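Local coordinates for dehalogenase (Rhodospirillaceae, PDB 6A41), which probably releases halide from haloalcohols to form epoxides, as a dehalogenase built on the short-chain dehydrogenase/reductase fold, at residues A88-L93 / I143-P148; E106-A111 / V150-A155; H19-I24 / A219-L224; L9-E14 / D78-N83. One frame throughout, in Å; residues are numbered along the deposited sequence.

Contact 1: residues A88-L93 / I143-P148; sequences ALKAPL and IANYAP
Asn145 faces the 88-93 loop with its backbone carbonyl, and Ala91 N donates to it at 2.7 Å, almost straight at 167°. A type II turn from Ile143 to Tyr146, closed through Tyr146 N and Ile143 O, presents that carbonyl to Ala91 N. The side chain of Asn145 adds a contact of its own: OD1 rests on Pro92 CB at 3.5 Å. Tyr146, the N-cap of the following helix, has CG anti to the carbonyl carbon (chi1 -69°), which brings its ring against the loop at Lys90. Lys90 CA lies over one face of the ring, 4.0 Å from the centroid in a CH-pi contact, while Ala88 O meets the ring edge at CE2. Farther out, Tyr146 OH lies beside Lys90 CB at 3.6 Å. At Ala147 a water links the two backbones, donating to Ala91 O (2.7 Å) and accepting from Ala147 N. Pro148 then sets CD against Ala91 CB at 4.2 Å. The contact lies near the surface, where the loop between strand 79-83 and helix 98-126 meets the start of helix 147-158. Phe101 of helix 98-126 and Phe113 of the second subunit both pack on Pro148.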
loop_
_atom_site.group_PDB
_atom_site.type_symbol
_atom_site.label_atom_id
_atom_site.label_comp_id
_atom_site.label_asym_id
_atom_site.label_seq_id
_atom_site.Cartn_x
_atom_site.Cartn_y
_atom_site.Cartn_z
ATOM N N ALA A 88 12.985 0.524 -20.495
ATOM C CA ALA A 88 13.476 0.187 -19.217
ATOM C C ALA A 88 14.955 -0.181 -19.463
ATOM O O ALA A 88 15.248 -1.309 -19.882
ATOM C CB ALA A 88 12.705 -0.974 -18.677
ATOM N N LEU A 89 15.866 0.769 -19.253
ATOM C CA LEU A 89 17.295 0.490 -19.431
ATOM C C LEU A 89 17.912 -0.159 -18.241
ATOM O O LEU A 89 17.719 0.273 -17.067
ATOM C CB LEU A 89 18.059 1.785 -19.686
ATOM C CG LEU A 89 17.476 2.657 -20.785
ATOM C CD1 LEU A 89 18.106 4.097 -20.849
ATOM C CD2 LEU A 89 17.673 1.945 -22.114
ATOM N N LYS A 90 18.687 -1.217 -18.496
ATOM C CA LYS A 90 19.441 -1.875 -17.402
ATOM C C LYS A 90 20.421 -0.832 -17.009
ATOM O O LYS A 90 21.215 -0.364 -17.822
ATOM C CB LYS A 90 20.148 -3.178 -17.829
ATOM C CG LYS A 90 20.725 -3.982 -16.647
ATOM C CD LYS A 90 21.181 -5.430 -16.978
ATOM C CE LYS A 90 21.542 -6.147 -15.659
ATOM N NZ LYS A 90 22.873 -5.646 -15.172
ATOM N N ALA A 91 20.386 -0.426 -15.750
ATOM C CA ALA A 91 21.148 0.707 -15.263
ATOM C C ALA A 91 21.553 0.533 -13.806
ATOM O O ALA A 91 20.970 1.244 -12.928
ATOM C CB ALA A 91 20.338 1.992 -15.420
ATOM N N PRO A 92 22.431 -0.458 -13.526
ATOM C CA PRO A 92 23.013 -0.476 -12.126
ATOM C C PRO A 92 23.587 0.874 -11.731
ATOM O O PRO A 92 24.028 1.632 -12.621
ATOM C CB PRO A 92 24.057 -1.616 -12.182
ATOM C CG PRO A 92 24.250 -1.895 -13.643
ATOM C CD PRO A 92 23.177 -1.314 -14.466
ATOM N N LEU A 93 23.571 1.209 -10.420
ATOM C CA LEU A 93 24.172 2.451 -9.916
ATOM C C LEU A 93 25.424 2.878 -10.617
ATOM O O LEU A 93 25.521 4.041 -11.010
ATOM C CB LEU A 93 24.549 2.304 -8.450
ATOM C CG LEU A 93 23.359 2.624 -7.582
ATOM C CD1 LEU A 93 23.747 2.262 -6.176
ATOM C CD2 LEU A 93 22.816 4.050 -7.591
ATOM N N ILE A 143 12.668 -3.218 -8.688
ATOM C CA ILE A 143 13.436 -4.083 -9.597
ATOM C C ILE A 143 14.901 -3.671 -9.499
ATOM O O ILE A 143 15.236 -2.555 -9.931
ATOM C CB ILE A 143 12.949 -4.022 -11.079
ATOM C CG1 ILE A 143 11.444 -4.225 -11.229
ATOM C CG2 ILE A 143 13.702 -5.011 -11.995
ATOM C CD1 ILE A 143 10.917 -4.030 -12.671
ATOM N N ALA A 144 15.753 -4.617 -9.093
ATOM C CA ALA A 144 17.204 -4.348 -9.014
ATOM C C ALA A 144 17.721 -4.001 -10.417
ATOM O O ALA A 144 17.282 -4.602 -11.412
ATOM C CB ALA A 144 17.967 -5.497 -8.439
ATOM N N ASN A 145 18.624 -3.022 -10.462
ATOM C CA ASN A 145 19.265 -2.600 -11.720
ATOM C C ASN A 145 18.378 -1.830 -12.704
ATOM O O ASN A 145 18.854 -1.467 -13.800
ATOM C CB ASN A 145 20.060 -3.755 -12.409
ATOM C CG ASN A 145 20.943 -4.466 -11.434
ATOM O OD1 ASN A 145 21.705 -3.824 -10.786
ATOM N ND2 ASN A 145 20.863 -5.832 -11.343
ATOM N N TYR A 146 17.153 -1.454 -12.296
ATOM C CA TYR A 146 16.341 -0.673 -13.147
ATOM C C TYR A 146 15.758 0.512 -12.392
ATOM O O TYR A 146 14.671 0.928 -12.685
ATOM C CB TYR A 146 15.200 -1.471 -13.750
ATOM C CG TYR A 146 15.725 -2.490 -14.739
ATOM C CD1 TYR A 146 16.305 -3.673 -14.289
ATOM C CD2 TYR A 146 15.700 -2.241 -16.054
ATOM C CE1 TYR A 146 16.808 -4.654 -15.155
ATOM C CE2 TYR A 146 16.165 -3.174 -16.949
ATOM C CZ TYR A 146 16.703 -4.389 -16.474
ATOM O OH TYR A 146 17.264 -5.265 -17.380
ATOM N N ALA A 147 16.448 0.968 -11.350
ATOM C CA ALA A 147 15.819 1.909 -10.493
ATOM C C ALA A 147 15.414 3.210 -11.162
ATOM O O ALA A 147 14.411 3.805 -10.810
ATOM C CB ALA A 147 16.746 2.192 -9.330
ATOM N N PRO A 148 16.238 3.716 -12.096
ATOM C CA PRO A 148 15.742 4.935 -12.840
ATOM C C PRO A 148 14.392 4.751 -13.556
ATOM O O PRO A 148 13.510 5.635 -13.398
ATOM C CB PRO A 148 16.876 5.262 -13.796
ATOM C CG PRO A 148 18.089 4.714 -13.047
ATOM C CD PRO A 148 17.540 3.326 -12.647
HETATM O O HOH W 1 19.322 0.758 -10.820
#

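Contact 2: residues E106-A111 / V150-A155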
loop_
_atom_site.group_PDB
_atom_site.type_symbol
_atom_site.label_atom_id
_atom_site.label_comp_id
_atom_site.label_asym_id
_atom_site.label_seq_id
_atom_site.Cartn_x
_atom_site.Cartn_y
_atom_site.Cartn_z
ATOM N N GLU A 106 11.069 12.634 -18.147
ATOM C CA GLU A 106 10.379 13.509 -19.128
ATOM C C GLU A 106 9.216 12.795 -19.830
ATOM O O GLU A 106 8.112 13.357 -19.995
ATOM C CB GLU A 106 11.325 14.052 -20.165
ATOM C CG GLU A 106 10.707 15.005 -21.169
ATOM C CD GLU A 106 10.449 16.394 -20.533
ATOM O OE1 GLU A 106 11.054 16.720 -19.470
ATOM O OE2 GLU A 106 9.578 17.107 -21.056
ATOM N N VAL A 107 9.514 11.575 -20.304
ATOM C CA VAL A 107 8.555 10.813 -21.079
ATOM C C VAL A 107 7.385 10.271 -20.229
ATOM O O VAL A 107 6.256 10.242 -20.694
ATOM C CB VAL A 107 9.293 9.737 -21.879
ATOM C CG1 VAL A 107 8.290 8.793 -22.526
ATOM C CG2 VAL A 107 10.266 10.334 -22.907
HETATM N N MSE A 108 7.632 9.881 -18.966
HETATM C CA MSE A 108 6.728 9.095 -18.219
HETATM C C MSE A 108 6.025 9.925 -17.140
HETATM O O MSE A 108 5.049 9.436 -16.576
HETATM C CB MSE A 108 7.319 7.746 -17.636
HETATM C CG MSE A 108 7.657 6.888 -18.872
HETATM SE SE MSE A 108 8.296 5.115 -18.416
HETATM C CE MSE A 108 9.990 5.625 -17.500
ATOM N N ALA A 109 6.507 11.120 -16.823
ATOM C CA ALA A 109 5.856 11.906 -15.838
ATOM C C ALA A 109 5.556 13.315 -16.362
ATOM O O ALA A 109 4.402 13.769 -16.289
ATOM C CB ALA A 109 6.629 11.921 -14.519
ATOM N N VAL A 110 6.545 13.992 -16.919
ATOM C CA VAL A 110 6.317 15.410 -17.328
ATOM C C VAL A 110 5.392 15.471 -18.549
ATOM O O VAL A 110 4.420 16.253 -18.504
ATOM C CB VAL A 110 7.632 16.140 -17.628
ATOM C CG1 VAL A 110 7.372 17.557 -18.180
ATOM C CG2 VAL A 110 8.488 16.138 -16.427
ATOM N N ALA A 111 5.635 14.643 -19.584
ATOM C CA ALA A 111 4.794 14.649 -20.783
ATOM C C ALA A 111 3.275 14.351 -20.552
ATOM O O ALA A 111 2.443 15.170 -20.995
ATOM C CB ALA A 111 5.392 13.776 -21.946
ATOM N N VAL A 150 12.079 2.554 -12.727
ATOM C CA VAL A 150 11.025 2.293 -11.743
ATOM C C VAL A 150 10.611 3.623 -11.100
ATOM O O VAL A 150 9.444 3.915 -10.842
ATOM C CB VAL A 150 11.479 1.224 -10.699
ATOM C CG1 VAL A 150 10.397 1.031 -9.650
ATOM C CG2 VAL A 150 11.729 -0.107 -11.390
ATOM N N SER A 151 11.626 4.420 -10.799
ATOM C CA SER A 151 11.425 5.703 -10.181
ATOM C C SER A 151 10.590 6.610 -11.090
ATOM O O SER A 151 9.659 7.285 -10.624
ATOM C CB SER A 151 12.810 6.377 -9.844
ATOM O OG SER A 151 12.578 7.776 -9.429
ATOM N N ALA A 152 10.874 6.622 -12.380
ATOM C CA ALA A 152 10.093 7.461 -13.279
ATOM C C ALA A 152 8.660 6.954 -13.390
ATOM O O ALA A 152 7.767 7.748 -13.468
ATOM C CB ALA A 152 10.737 7.481 -14.659
ATOM N N ARG A 153 8.426 5.639 -13.385
ATOM C CA ARG A 153 7.042 5.089 -13.343
ATOM C C ARG A 153 6.393 5.476 -12.032
ATOM O O ARG A 153 5.229 5.755 -11.977
ATOM C CB ARG A 153 7.086 3.588 -13.425
ATOM C CG ARG A 153 7.367 3.110 -14.831
ATOM C CD ARG A 153 6.288 3.506 -15.802
ATOM N NE ARG A 153 6.329 2.897 -17.120
ATOM C CZ ARG A 153 5.548 3.309 -18.130
ATOM N NH1 ARG A 153 4.750 4.374 -18.036
ATOM N NH2 ARG A 153 5.631 2.701 -19.263
ATOM N N ALA A 154 7.162 5.419 -10.946
ATOM C CA ALA A 154 6.601 5.889 -9.651
ATOM C C ALA A 154 6.142 7.372 -9.740
ATOM O O ALA A 154 5.196 7.719 -9.095
ATOM C CB ALA A 154 7.615 5.756 -8.533
ATOM N N ALA A 155 6.915 8.214 -10.438
ATOM C CA ALA A 155 6.555 9.650 -10.585
ATOM C C ALA A 155 5.240 9.763 -11.308
ATOM O O ALA A 155 4.374 10.547 -10.905
ATOM C CB ALA A 155 7.637 10.426 -11.321
#
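The selenium of Met108, a selenomethionine, sits over the centre of the Arg153 guanidinium, 3.2 Å above its plane. The two side chains cross at about a right angle, joining a pair of nearly parallel helices of the Rossmann-like short-chain dehydrogenase/reductase fold; the axes of the two segments come within 7.9 Å and differ in direction by 18°. From the selenium the methionine bends (chi3 -65°), which carries CE back to Ala152 CB at 3.5 Å, tighter than carbons usually pack. Next along the first helix, and about a turn on from Ala152 in the second, Ala109 CB meets Ala155 CB at 3.7 Å, small residues letting the backbones run close.

Around this first shell, other groups fix the arginine. Its NE bonds to Tyr149 OH and its NH2 to Asp84 O, so the rotation of the guanidinium is fixed with one face to the selenium. Tyr149 and Arg153 have the Tyr-x-x-x-Arg spacing of halohydrin dehalogenases, which makes Met108 a probable second-shell neighbour of the active site. A leucine in place of Arg153 would probably leave Tyr149 OH and Asp84 O without this donor and the selenium without its flat platform. On the same helix, Ser151 OG bonds to Ala155 O of the second subunit. Helix 98-126 makes a wider pi-type turn just here, closed by Ala111 N donating to Glu106 O at 2.8 Å.

Contact 3: residues H19-I24 / A219-L224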
loop_
_atom_site.group_PDB
_atom_site.type_symbol
_atom_site.label_atom_id
_atom_site.label_comp_id
_atom_site.label_asym_id
_atom_site.label_seq_id
_atom_site.Cartn_x
_atom_site.Cartn_y
_atom_site.Cartn_z
ATOM N N HIS A 19 -2.641 -0.300 -29.231
ATOM C CA HIS A 19 -3.403 -1.159 -30.067
ATOM C C HIS A 19 -4.464 -1.926 -29.335
ATOM O O HIS A 19 -5.595 -2.034 -29.828
ATOM C CB HIS A 19 -2.493 -2.118 -30.849
ATOM C CG HIS A 19 -1.753 -1.422 -31.945
ATOM N ND1 HIS A 19 -1.261 -2.103 -33.037
ATOM C CD2 HIS A 19 -1.595 -0.104 -32.209
ATOM C CE1 HIS A 19 -0.702 -1.217 -33.861
ATOM N NE2 HIS A 19 -0.885 -0.006 -33.377
ATOM N N GLY A 20 -4.083 -2.508 -28.182
ATOM C CA GLY A 20 -5.094 -3.267 -27.330
ATOM C C GLY A 20 -6.236 -2.329 -26.990
ATOM O O GLY A 20 -7.380 -2.699 -27.082
ATOM N N THR A 21 -5.899 -1.094 -26.541
ATOM C CA THR A 21 -6.903 -0.204 -26.127
ATOM C C THR A 21 -7.776 0.200 -27.344
ATOM O O THR A 21 -8.942 0.240 -27.225
ATOM C CB THR A 21 -6.337 1.049 -25.457
ATOM O OG1 THR A 21 -5.490 0.630 -24.336
ATOM C CG2 THR A 21 -7.480 1.927 -24.940
ATOM N N THR A 22 -7.174 0.506 -28.491
ATOM C CA THR A 22 -7.974 0.907 -29.665
ATOM C C THR A 22 -9.005 -0.164 -30.008
ATOM O O THR A 22 -10.208 0.102 -30.217
ATOM C CB THR A 22 -7.054 1.064 -30.884
ATOM O OG1 THR A 22 -6.175 2.144 -30.683
ATOM C CG2 THR A 22 -7.861 1.334 -32.144
ATOM N N ARG A 23 -8.471 -1.372 -30.065
ATOM C CA ARG A 23 -9.235 -2.571 -30.454
ATOM C C ARG A 23 -10.463 -2.823 -29.559
ATOM O O ARG A 23 -11.626 -3.022 -30.050
ATOM C CB ARG A 23 -8.335 -3.824 -30.443
ATOM C CG ARG A 23 -9.007 -5.044 -30.989
ATOM C CD ARG A 23 -8.165 -6.355 -30.935
ATOM N NE ARG A 23 -6.956 -6.118 -31.658
ATOM C CZ ARG A 23 -5.712 -5.956 -31.202
ATOM N NH1 ARG A 23 -5.369 -6.055 -29.971
ATOM N NH2 ARG A 23 -4.772 -5.679 -32.117
ATOM N N ILE A 24 -10.230 -2.829 -28.263
ATOM C CA ILE A 24 -11.347 -3.018 -27.327
ATOM C C ILE A 24 -12.293 -1.815 -27.300
ATOM O O ILE A 24 -13.517 -2.039 -27.299
ATOM C CB ILE A 24 -10.823 -3.377 -25.916
ATOM C CG1 ILE A 24 -10.009 -4.704 -25.908
ATOM C CG2 ILE A 24 -11.988 -3.580 -24.960
ATOM C CD1 ILE A 24 -10.762 -5.907 -26.471
ATOM N N ALA A 219 -8.955 -3.896 -22.240
ATOM C CA ALA A 219 -10.221 -4.013 -21.598
ATOM C C ALA A 219 -10.198 -3.312 -20.205
ATOM O O ALA A 219 -11.208 -2.710 -19.803
ATOM C CB ALA A 219 -10.743 -5.481 -21.419
ATOM N N THR A 220 -9.090 -3.430 -19.506
ATOM C CA THR A 220 -8.927 -2.706 -18.229
ATOM C C THR A 220 -8.994 -1.219 -18.340
ATOM O O THR A 220 -9.680 -0.524 -17.590
ATOM C CB THR A 220 -7.692 -3.247 -17.479
ATOM O OG1 THR A 220 -7.836 -4.702 -17.313
ATOM C CG2 THR A 220 -7.625 -2.614 -16.171
ATOM N N ILE A 221 -8.219 -0.695 -19.254
ATOM C CA ILE A 221 -8.261 0.735 -19.563
ATOM C C ILE A 221 -9.645 1.179 -20.016
ATOM O O ILE A 221 -10.175 2.233 -19.484
ATOM C CB ILE A 221 -7.136 1.076 -20.573
ATOM C CG1 ILE A 221 -5.739 0.807 -20.060
ATOM C CG2 ILE A 221 -7.319 2.460 -21.173
ATOM C CD1 ILE A 221 -4.697 0.615 -21.200
ATOM N N CYS A 222 -10.282 0.432 -20.920
ATOM C CA CYS A 222 -11.626 0.696 -21.317
ATOM C C CYS A 222 -12.651 0.709 -20.161
ATOM O O CYS A 222 -13.491 1.608 -20.042
ATOM C CB CYS A 222 -12.111 -0.253 -22.393
ATOM S SG CYS A 222 -11.324 0.133 -23.980
ATOM N N PHE A 223 -12.513 -0.281 -19.273
ATOM C CA PHE A 223 -13.356 -0.264 -18.120
ATOM C C PHE A 223 -13.193 1.090 -17.311
ATOM O O PHE A 223 -14.246 1.741 -16.999
ATOM C CB PHE A 223 -13.094 -1.482 -17.179
ATOM C CG PHE A 223 -13.802 -1.299 -15.802
ATOM C CD1 PHE A 223 -15.171 -1.329 -15.728
ATOM C CD2 PHE A 223 -13.045 -1.018 -14.671
ATOM C CE1 PHE A 223 -15.879 -1.064 -14.501
ATOM C CE2 PHE A 223 -13.666 -0.793 -13.447
ATOM C CZ PHE A 223 -15.042 -0.813 -13.377
ATOM N N LEU A 224 -11.968 1.554 -17.063
ATOM C CA LEU A 224 -11.802 2.788 -16.287
ATOM C C LEU A 224 -12.332 4.013 -17.035
ATOM O O LEU A 224 -12.771 4.961 -16.360
ATOM C CB LEU A 224 -10.348 3.027 -15.894
ATOM C CG LEU A 224 -9.868 1.923 -14.929
ATOM C CD1 LEU A 224 -8.349 2.011 -14.859
ATOM C CD2 LEU A 224 -10.522 2.015 -13.540
#
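Thr21 OG1 bonds back to Ala17 O, four residues back, just before helix 18-27, while across the contact it meets carbon: Ile221 CD1 comes to 3.2 Å from OG1. The hydroxyl is thus buried between a backbone carbonyl that satisfies it and a methyl group of the second helix. Thr21 and Ile221 cross at about a right angle, and their CG2 methyls touch at 3.8 Å. With chi1 at -56°, the threonine holds OG1 beside its own backbone N and sends CG2 the other way, which explains how both branches reach the same isoleucine.

No hydrogen bond joins the two segments, and the rest of the interface is apolar. Ile24 carries it a turn further along: its CG2 lies 3.8 Å from Ala219 CA and 3.9 Å from Cys222 SG, resting against both residues. Cys222 SG also stands 4.0 Å from Thr21 O, on the backbone of the first helix. The axes of the two segments pass 8.6 Å apart and cross at -59°, with Ala219 at the meeting point with Ile24.

Nearby, a salt bridge from Arg23 to Asp215 ties the same two helices together. Phe223, on helix 214-225, stacks on Phe223 of the third subunit. Below the pair lies the parallel sheet, with Thr21 on Ile10 of strand 7-10 and Ile221 on Val177 of strand 172-179. Two helices crossing over one face of a parallel sheet are the layered alpha/beta arrangement of the Rossmann-like fold.

Contact 4: residues L9-E14 / D78-N83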
loop_
_atom_site.group_PDB
_atom_site.type_symbol
_atom_site.label_atom_id
_atom_site.label_comp_id
_atom_site.label_asym_id
_atom_site.label_seq_id
_atom_site.Cartn_x
_atom_site.Cartn_y
_atom_site.Cartn_z
ATOM N N LEU A 9 -9.339 9.648 -26.475
ATOM C CA LEU A 9 -8.102 10.002 -27.147
ATOM C C LEU A 9 -6.995 9.146 -26.565
ATOM O O LEU A 9 -6.780 9.169 -25.347
ATOM C CB LEU A 9 -7.833 11.477 -26.761
ATOM C CG LEU A 9 -6.478 11.967 -27.151
ATOM C CD1 LEU A 9 -6.301 11.777 -28.648
ATOM C CD2 LEU A 9 -6.343 13.457 -26.679
ATOM N N ILE A 10 -6.269 8.396 -27.368
ATOM C CA ILE A 10 -5.218 7.553 -26.901
ATOM C C ILE A 10 -3.889 8.152 -27.471
ATOM O O ILE A 10 -3.782 8.433 -28.662
ATOM C CB ILE A 10 -5.337 6.141 -27.434
ATOM C CG1 ILE A 10 -6.730 5.499 -27.109
ATOM C CG2 ILE A 10 -4.207 5.237 -26.871
ATOM C CD1 ILE A 10 -7.021 4.184 -27.812
ATOM N N THR A 11 -2.927 8.409 -26.627
ATOM C CA THR A 11 -1.651 8.907 -27.054
ATOM C C THR A 11 -0.672 7.786 -27.401
ATOM O O THR A 11 -0.809 6.635 -27.027
ATOM C CB THR A 11 -0.988 9.804 -25.993
ATOM O OG1 THR A 11 -0.728 9.052 -24.792
ATOM C CG2 THR A 11 -1.922 10.928 -25.638
ATOM N N ASN A 12 0.365 8.164 -28.127
ATOM C CA ASN A 12 1.460 7.265 -28.520
ATOM C C ASN A 12 0.955 5.898 -28.905
ATOM O O ASN A 12 1.471 4.835 -28.450
ATOM C CB ASN A 12 2.479 7.258 -27.401
ATOM C CG ASN A 12 2.971 8.632 -26.999
ATOM O OD1 ASN A 12 3.581 9.354 -27.812
ATOM N ND2 ASN A 12 2.651 9.053 -25.811
ATOM N N VAL A 13 -0.041 5.874 -29.787
ATOM C CA VAL A 13 -0.808 4.664 -29.989
ATOM C C VAL A 13 -0.042 3.484 -30.580
ATOM O O VAL A 13 -0.477 2.304 -30.432
ATOM C CB VAL A 13 -2.058 4.926 -30.853
ATOM C CG1 VAL A 13 -1.759 4.973 -32.331
ATOM C CG2 VAL A 13 -3.169 3.956 -30.569
ATOM N N GLU A 14 1.080 3.767 -31.214
ATOM C CA GLU A 14 1.948 2.738 -31.680
ATOM C C GLU A 14 2.774 2.111 -30.622
ATOM O O GLU A 14 3.378 1.115 -30.910
ATOM C CB GLU A 14 2.866 3.211 -32.889
ATOM C CG GLU A 14 2.080 3.565 -34.102
ATOM C CD GLU A 14 1.294 2.382 -34.616
ATOM O OE1 GLU A 14 1.885 1.308 -34.911
ATOM O OE2 GLU A 14 0.057 2.492 -34.761
ATOM N N ASP A 78 -14.086 12.584 -23.998
ATOM C CA ASP A 78 -14.628 11.998 -22.782
ATOM C C ASP A 78 -13.535 11.358 -21.933
ATOM O O ASP A 78 -13.675 11.280 -20.682
ATOM C CB ASP A 78 -15.659 10.938 -23.103
ATOM C CG ASP A 78 -16.941 11.541 -23.656
ATOM O OD1 ASP A 78 -17.557 12.385 -22.946
ATOM O OD2 ASP A 78 -17.278 11.288 -24.818
ATOM N N ALA A 79 -12.515 10.748 -22.571
ATOM C CA ALA A 79 -11.432 10.129 -21.860
ATOM C C ALA A 79 -10.088 10.337 -22.526
ATOM O O ALA A 79 -9.985 10.255 -23.808
ATOM C CB ALA A 79 -11.665 8.609 -21.810
ATOM N N LEU A 80 -9.100 10.671 -21.721
ATOM C CA LEU A 80 -7.715 10.716 -22.146
ATOM C C LEU A 80 -7.005 9.467 -21.668
ATOM O O LEU A 80 -6.904 9.245 -20.424
ATOM C CB LEU A 80 -7.003 11.946 -21.669
ATOM C CG LEU A 80 -5.466 12.068 -21.758
ATOM C CD1 LEU A 80 -5.112 12.058 -23.259
ATOM C CD2 LEU A 80 -4.955 13.317 -21.092
ATOM N N VAL A 81 -6.421 8.713 -22.573
ATOM C CA VAL A 81 -5.592 7.607 -22.169
ATOM C C VAL A 81 -4.151 8.002 -22.399
ATOM O O VAL A 81 -3.704 8.130 -23.602
ATOM C CB VAL A 81 -5.952 6.340 -22.980
ATOM C CG1 VAL A 81 -5.011 5.222 -22.657
ATOM C CG2 VAL A 81 -7.386 5.927 -22.754
ATOM N N ASN A 82 -3.437 8.311 -21.333
ATOM C CA ASN A 82 -2.057 8.760 -21.448
ATOM C C ASN A 82 -1.209 7.458 -21.506
ATOM O O ASN A 82 -0.932 6.901 -20.487
ATOM C CB ASN A 82 -1.634 9.556 -20.258
ATOM C CG ASN A 82 -2.015 11.041 -20.298
ATOM O OD1 ASN A 82 -2.510 11.561 -19.300
ATOM N ND2 ASN A 82 -1.608 11.705 -21.290
ATOM N N ASN A 83 -0.848 7.019 -22.698
ATOM C CA ASN A 83 -0.142 5.816 -23.002
ATOM C C ASN A 83 1.332 6.184 -23.252
ATOM O O ASN A 83 1.713 6.629 -24.287
ATOM C CB ASN A 83 -0.820 5.158 -24.177
ATOM C CG ASN A 83 -0.083 3.948 -24.679
ATOM O OD1 ASN A 83 0.128 2.963 -23.931
ATOM N ND2 ASN A 83 0.285 3.968 -25.930
HETATM O O HOH W 2 0.474 10.731 -22.972
#
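Leu9 and Leu80 lie side by side on one face of the sheet, CD2 of Leu9 to CD1 of Leu80 at 3.9 Å, while Ile10 and Val81 pair on the other. This is the tight half of the contact, a parallel ladder in which Leu9 N donates to Ala79 O, Val81 N to Leu9 O (2.8 Å, 177°) and Thr11 N to Val81 O.

Past Ile10 the first strand ends, and side chains take over the bonding. Thr11 OG1, turned between its backbone N and carbonyl carbon (chi1 62°), accepts from Asn83 N at 2.9 Å and also meets a water that accepts from Asn82 ND2. A valine in place of Thr11 would probably leave Asn83 N without its acceptor and the water with one mate fewer. The Asn83 amide points ND2 at Thr11 O, 3.1 Å away in its own plane; ND2 also bonds to Lys15 O, and OD1 to Ala17 N, so the amide braces the turn toward the next helix. On the more open side, partly exposed Asn12 sends ND2 to Asn83 O at 3.0 Å, tilted 31° from the carbonyl plane. Asn82 and Asn83 probably correspond to the two asparagines of the Asn-Asn-Ala-Gly motif of short-chain dehydrogenases/reductases.

Strand 31-34 flanks strand 7-10, and strand 129-136 flanks strand 79-83. Helix 18-27 packs on Ile10, whereas helix 98-126 packs on Thr11 and Asn82.

Contact 4 lies nearest the chain's centre, in the parallel sheet, and contact 3 sits 10 Å away between centres on the helices above it. These two touch: helix 18-27 follows strand 7-10, and His19 NE2 lies 3.0 Å from Glu14 OE2, a probable hydrogen bond. On the opposite side of the chain's centre from contact 3, contacts 1 and 2 share helix 147-158, with centres 14 Å apart. Along the chain, contact 4 closes before contacts 1 and 2 open, the segments of contacts 3 and 4 alternate, and contact 3 spans both 1 and 2. Contacts 1 and 2 lie at the interface with the second subunit, contact 3 at that with the third.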